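Local coordinates for VAO-type flavoprotein oxidase VAO615 (Myceliophthora thermophila, PDB 6F72), which probably acts as an oxidoreductase whose bicovalently bound FAD, once reduced, reacts rapidly with molecular oxygen, although no substrate has yet been identified, at residues N338-S343 and L349-T354; P369-L374 and I379-Q384. All blocks are in the same frame, centred on the assembly; numbering follows the deposited sequence.

Overall arrangement
Both interactions belong to one seven-stranded antiparallel sheet and follow one another along the chain. Interaction 1 pairs two neighbouring inner strands, 339-344 and 348-356. After the second of these the chain runs into helix 360-376, and interaction 2 folds that helix back onto strand 382-388, an outermost strand of the sheet. The centres of the two contacts are 13 Å apart, and aromatic packing joins them directly: F340 CE2 lies 4.0 Å from F370 CZ, their rings edge-to-face. The side chain of T341 in interaction 1 comes within about 7 Å of the FAD. Interaction 2 lies farther out, its centre 32 Å from the centre of the chain against 19 Å, and meets the glycan carried by N310.

Interaction 1 of 2, residues N338-S343 and L349-T354; sequences NSFTYS and LTAYGT
S339 with T354, T341 with Y352 and S343 with T350 are the hydrogen-bonded pairs of a regular antiparallel ladder, whose strand axes run at 157°. Each pair exchanges two backbone bonds, six in all; Y352 N to T341 O is short (2.7 Å) and nearly straight (174° at the hydrogen).

Apolar contacts lie on the face of F340, Y342 and A351. A351 CB touches Y342 CB at 3.5 Å and F340 CD1 at 3.7 Å, while F340 CE1 comes within 3.6 Å of G353 CA. With CG between its backbone N and carbonyl carbon (chi1 59°), Y342 sets its ring beside L349, and Y342 CD2 meets L349 CD1 at 3.7 Å. Replacing L349 by alanine would probably leave that flank of the ring without its neighbour and open a gap toward Y319 and V323 of helix 316-335.

Polar contacts mark the opposite face. One water donates to Y352 O (2.8 Å) and to S339 OG, and also bonds T354 OG1 (2.8 Å). Y352 O thus takes both this water and T341 N. Beyond the water, S339 OG bonds I239 O and T354 OG1 bonds H394 NE2; T341 OG1 bonds D451 OD1. An apolar contact on the same face puts T341 CG2 at the edge of the Y352 ring, near its plane.

This is a beta hairpin with one face against a helix, within the large antiparallel sheet characteristic of the substrate domain in VAO-type oxidases.

Interaction 2 of 2, residues P369-L374 and I379-Q384; sequences PFLDDL and ITPVVQ. With NAG (2-acetamido-2-deoxy-beta-D-glucopyranose), chain F.
L374 and I379 meet through both backbone and side chain. I379 N donates to L374 O over 3.0 Å with 157° at the hydrogen, and the donor stands 37° out of the carbonyl plane. The two side chains cross obliquely beside this bond, L374 CD2 resting 3.9 Å from I379 CD1. The other branch of the leucine, CD1, lies 4.0 Å from P381 CB, so its fork straddles two residues of 379-384. One helical turn earlier, L371 meets V383 tip to tip, with CD2 3.8 Å from V383 CG2. With CG anti to its carbonyl carbon (chi1 -48°), L371 brings its end nearer to the strand than the direction of its CB alone would.

I379, P381 and V383 direct their CB atoms to the helix, whereas that of T380 points away. On this outer side the sugar enters: NAG O6 donates to T380 O at 2.8 Å and lies 3.4 Å from V382 CG2. The sugar belongs to the glycan carried by N310.

Farther out, backbone bonds of V382 with G308 and Q384 with L306 fasten the strand to 302-310. L307 lies against L371, and F309 touches both L374 and I379, so this neighbouring strand floors the apolar layer. On the helix, D373 N bonds P369 O. D372 pairs with R368 within the helix and D373 with R377 just beyond its end, and neither aspartate touches 379-384.

Carbon-to-carbon contacts among five side chains, none closer than 3.8 Å, with one backbone bond, imply a joint held mainly by apolar burial; the bond from I379 N to L374 O, a carbonyl in the last turn of the helix, is consistent with holding the turn that leads from helix to strand.

Interaction 1 of 2, residues N338-S343 and L349-T354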
# COMPACT_ATOMS: atom_id res chain seq x y z
N ASN A 338 -7.39 -7.75 -19.22
CA ASN A 338 -7.49 -6.28 -19.18
C ASN A 338 -7.99 -5.77 -17.84
O ASN A 338 -8.50 -6.55 -17.04
CB ASN A 338 -8.43 -5.79 -20.28
CG ASN A 338 -8.20 -6.47 -21.61
OD1 ASN A 338 -7.19 -6.26 -22.27
ND2 ASN A 338 -9.16 -7.30 -22.02
N SER A 339 -7.86 -4.46 -17.60
CA SER A 339 -8.36 -3.84 -16.38
C SER A 339 -8.88 -2.43 -16.60
O SER A 339 -8.46 -1.73 -17.53
CB SER A 339 -7.27 -3.79 -15.32
OG SER A 339 -6.23 -2.91 -15.72
N PHE A 340 -9.81 -2.02 -15.72
CA PHE A 340 -10.18 -0.62 -15.57
C PHE A 340 -9.82 -0.14 -14.19
O PHE A 340 -10.17 -0.77 -13.19
CB PHE A 340 -11.68 -0.40 -15.81
CG PHE A 340 -12.03 -0.15 -17.24
CD1 PHE A 340 -11.53 0.98 -17.92
CD2 PHE A 340 -12.89 -1.01 -17.93
CE1 PHE A 340 -11.87 1.21 -19.25
CE2 PHE A 340 -13.24 -0.78 -19.26
CZ PHE A 340 -12.72 0.33 -19.92
N THR A 341 -9.09 0.98 -14.16
CA THR A 341 -8.93 1.77 -12.95
C THR A 341 -9.79 3.03 -13.14
O THR A 341 -9.72 3.68 -14.19
CB THR A 341 -7.44 2.00 -12.59
OG1 THR A 341 -7.33 2.55 -11.27
CG2 THR A 341 -6.70 2.92 -13.59
N TYR A 342 -10.64 3.33 -12.16
CA TYR A 342 -11.62 4.38 -12.34
C TYR A 342 -11.98 5.16 -11.07
O TYR A 342 -11.79 4.68 -9.95
CB TYR A 342 -12.88 3.85 -13.03
CG TYR A 342 -13.59 2.74 -12.32
CD1 TYR A 342 -13.16 1.42 -12.45
CD2 TYR A 342 -14.72 2.99 -11.53
CE1 TYR A 342 -13.80 0.38 -11.80
CE2 TYR A 342 -15.39 1.95 -10.89
CZ TYR A 342 -14.92 0.65 -11.03
OH TYR A 342 -15.53 -0.39 -10.39
N SER A 343 -12.48 6.37 -11.29
CA SER A 343 -12.97 7.26 -10.24
C SER A 343 -14.49 7.26 -10.27
O SER A 343 -15.10 7.46 -11.32
CB SER A 343 -12.45 8.67 -10.49
OG SER A 343 -12.81 9.53 -9.43
N LEU A 349 -18.24 9.36 -13.77
CA LEU A 349 -17.27 8.26 -13.67
C LEU A 349 -16.18 8.44 -14.73
O LEU A 349 -16.48 8.62 -15.92
CB LEU A 349 -17.95 6.88 -13.81
CG LEU A 349 -17.09 5.62 -13.55
CD1 LEU A 349 -17.88 4.56 -12.79
CD2 LEU A 349 -16.49 5.02 -14.82
N THR A 350 -14.93 8.37 -14.29
CA THR A 350 -13.79 8.51 -15.19
C THR A 350 -12.93 7.28 -15.04
O THR A 350 -12.44 7.00 -13.95
CB THR A 350 -12.97 9.78 -14.87
OG1 THR A 350 -13.84 10.92 -14.92
CG2 THR A 350 -11.85 9.97 -15.89
N ALA A 351 -12.74 6.57 -16.15
CA ALA A 351 -12.00 5.32 -16.15
C ALA A 351 -10.82 5.38 -17.08
O ALA A 351 -10.90 6.00 -18.14
CB ALA A 351 -12.90 4.17 -16.54
N TYR A 352 -9.74 4.74 -16.65
CA TYR A 352 -8.57 4.49 -17.49
C TYR A 352 -8.43 3.01 -17.74
O TYR A 352 -8.37 2.21 -16.80
CB TYR A 352 -7.30 5.01 -16.83
CG TYR A 352 -7.31 6.47 -16.42
CD1 TYR A 352 -7.82 7.47 -17.28
CD2 TYR A 352 -6.77 6.87 -15.19
CE1 TYR A 352 -7.81 8.81 -16.90
CE2 TYR A 352 -6.74 8.21 -14.81
CZ TYR A 352 -7.26 9.17 -15.67
OH TYR A 352 -7.22 10.50 -15.29
N GLY A 353 -8.41 2.64 -19.02
CA GLY A 353 -8.31 1.25 -19.44
C GLY A 353 -6.89 0.78 -19.72
O GLY A 353 -6.09 1.53 -20.27
N THR A 354 -6.62 -0.47 -19.35
CA THR A 354 -5.33 -1.12 -19.59
C THR A 354 -5.58 -2.45 -20.31
O THR A 354 -6.20 -3.38 -19.77
CB THR A 354 -4.57 -1.35 -18.26
OG1 THR A 354 -4.30 -0.07 -17.66
CG2 THR A 354 -3.26 -2.10 -18.49
O HOH W 1 -6.40 0.37 -15.88

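Interaction 2 of 2, residues P369-L374 and I379-Q384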
# COMPACT_ATOMS: atom_id res chain seq x y z
N PRO A 369 -18.78 -3.19 -26.06
CA PRO A 369 -19.92 -3.49 -25.17
C PRO A 369 -20.27 -2.35 -24.20
O PRO A 369 -21.46 -2.03 -24.03
CB PRO A 369 -19.48 -4.72 -24.39
CG PRO A 369 -18.38 -5.32 -25.20
CD PRO A 369 -17.69 -4.16 -25.84
N PHE A 370 -19.24 -1.74 -23.60
CA PHE A 370 -19.40 -0.62 -22.67
C PHE A 370 -20.01 0.59 -23.35
O PHE A 370 -20.92 1.22 -22.80
CB PHE A 370 -18.05 -0.24 -22.01
CG PHE A 370 -17.37 -1.37 -21.28
CD1 PHE A 370 -17.67 -1.62 -19.93
CD2 PHE A 370 -16.41 -2.16 -21.92
CE1 PHE A 370 -17.03 -2.66 -19.25
CE2 PHE A 370 -15.78 -3.20 -21.24
CZ PHE A 370 -16.09 -3.45 -19.91
N LEU A 371 -19.52 0.91 -24.56
CA LEU A 371 -20.00 2.05 -25.35
C LEU A 371 -21.44 1.89 -25.86
O LEU A 371 -22.19 2.87 -25.91
CB LEU A 371 -19.06 2.38 -26.53
CG LEU A 371 -17.53 2.51 -26.36
CD1 LEU A 371 -16.89 3.04 -27.63
CD2 LEU A 371 -17.13 3.36 -25.17
N ASP A 372 -21.81 0.66 -26.23
CA ASP A 372 -23.18 0.34 -26.63
C ASP A 372 -24.15 0.48 -25.47
O ASP A 372 -25.27 0.98 -25.66
CB ASP A 372 -23.29 -1.07 -27.23
CG ASP A 372 -22.76 -1.17 -28.65
OD1 ASP A 372 -22.68 -0.14 -29.37
OD2 ASP A 372 -22.41 -2.29 -29.06
N ASP A 373 -23.73 0.05 -24.27
CA ASP A 373 -24.58 0.14 -23.08
C ASP A 373 -24.91 1.59 -22.74
O ASP A 373 -26.08 1.92 -22.48
CB ASP A 373 -23.96 -0.57 -21.88
CG ASP A 373 -24.86 -0.50 -20.64
OD1 ASP A 373 -24.76 0.49 -19.88
OD2 ASP A 373 -25.68 -1.42 -20.44
N LEU A 374 -23.88 2.43 -22.76
CA LEU A 374 -24.04 3.87 -22.53
C LEU A 374 -24.93 4.51 -23.60
O LEU A 374 -25.84 5.28 -23.26
CB LEU A 374 -22.67 4.56 -22.43
CG LEU A 374 -21.83 4.13 -21.22
CD1 LEU A 374 -20.34 4.34 -21.47
CD2 LEU A 374 -22.29 4.83 -19.95
N ILE A 379 -26.50 8.17 -23.01
CA ILE A 379 -25.23 8.78 -22.57
C ILE A 379 -24.24 8.87 -23.73
O ILE A 379 -24.01 7.88 -24.43
CB ILE A 379 -24.62 8.02 -21.36
CG1 ILE A 379 -25.57 8.09 -20.15
CG2 ILE A 379 -23.27 8.60 -20.97
CD1 ILE A 379 -25.35 7.03 -19.09
N THR A 380 -23.69 10.06 -23.93
CA THR A 380 -22.54 10.26 -24.82
C THR A 380 -21.29 10.22 -23.94
O THR A 380 -21.02 11.18 -23.20
CB THR A 380 -22.62 11.61 -25.58
OG1 THR A 380 -23.92 11.75 -26.18
CG2 THR A 380 -21.54 11.70 -26.66
N PRO A 381 -20.52 9.12 -24.01
CA PRO A 381 -19.29 9.06 -23.21
C PRO A 381 -18.16 9.91 -23.78
O PRO A 381 -18.25 10.38 -24.92
CB PRO A 381 -18.92 7.57 -23.25
CG PRO A 381 -19.49 7.08 -24.54
CD PRO A 381 -20.76 7.86 -24.75
N VAL A 382 -17.12 10.13 -22.97
CA VAL A 382 -15.83 10.63 -23.45
C VAL A 382 -14.94 9.40 -23.60
O VAL A 382 -14.67 8.68 -22.63
CB VAL A 382 -15.20 11.68 -22.49
CG1 VAL A 382 -13.83 12.13 -23.00
CG2 VAL A 382 -16.13 12.88 -22.33
N VAL A 383 -14.54 9.14 -24.84
CA VAL A 383 -13.76 7.95 -25.20
C VAL A 383 -12.51 8.43 -25.90
O VAL A 383 -12.59 9.08 -26.95
CB VAL A 383 -14.52 7.00 -26.16
CG1 VAL A 383 -13.87 5.61 -26.16
CG2 VAL A 383 -16.00 6.90 -25.82
N GLN A 384 -11.35 8.11 -25.32
CA GLN A 384 -10.07 8.49 -25.91
C GLN A 384 -9.14 7.28 -25.94
O GLN A 384 -8.32 7.09 -25.03
CB GLN A 384 -9.45 9.71 -25.19
CG GLN A 384 -10.16 11.02 -25.53
CD GLN A 384 -9.98 12.13 -24.50
OE1 GLN A 384 -9.87 11.90 -23.29
NE2 GLN A 384 -9.96 13.37 -24.99
C1 NAG F . -20.11 15.25 -19.35
C2 NAG F . -19.00 16.31 -19.27
C3 NAG F . -18.93 17.15 -20.55
C4 NAG F . -18.94 16.28 -21.82
C5 NAG F . -20.18 15.37 -21.77
C6 NAG F . -20.37 14.53 -23.03
C7 NAG F . -18.57 17.06 -16.93
C8 NAG F . -18.97 18.07 -15.90
N2 NAG F . -19.20 17.17 -18.11
O3 NAG F . -17.75 17.97 -20.53
O4 NAG F . -18.93 17.11 -22.99
O5 NAG F . -20.11 14.53 -20.60
O6 NAG F . -19.42 13.45 -23.06
O7 NAG F . -17.73 16.20 -16.68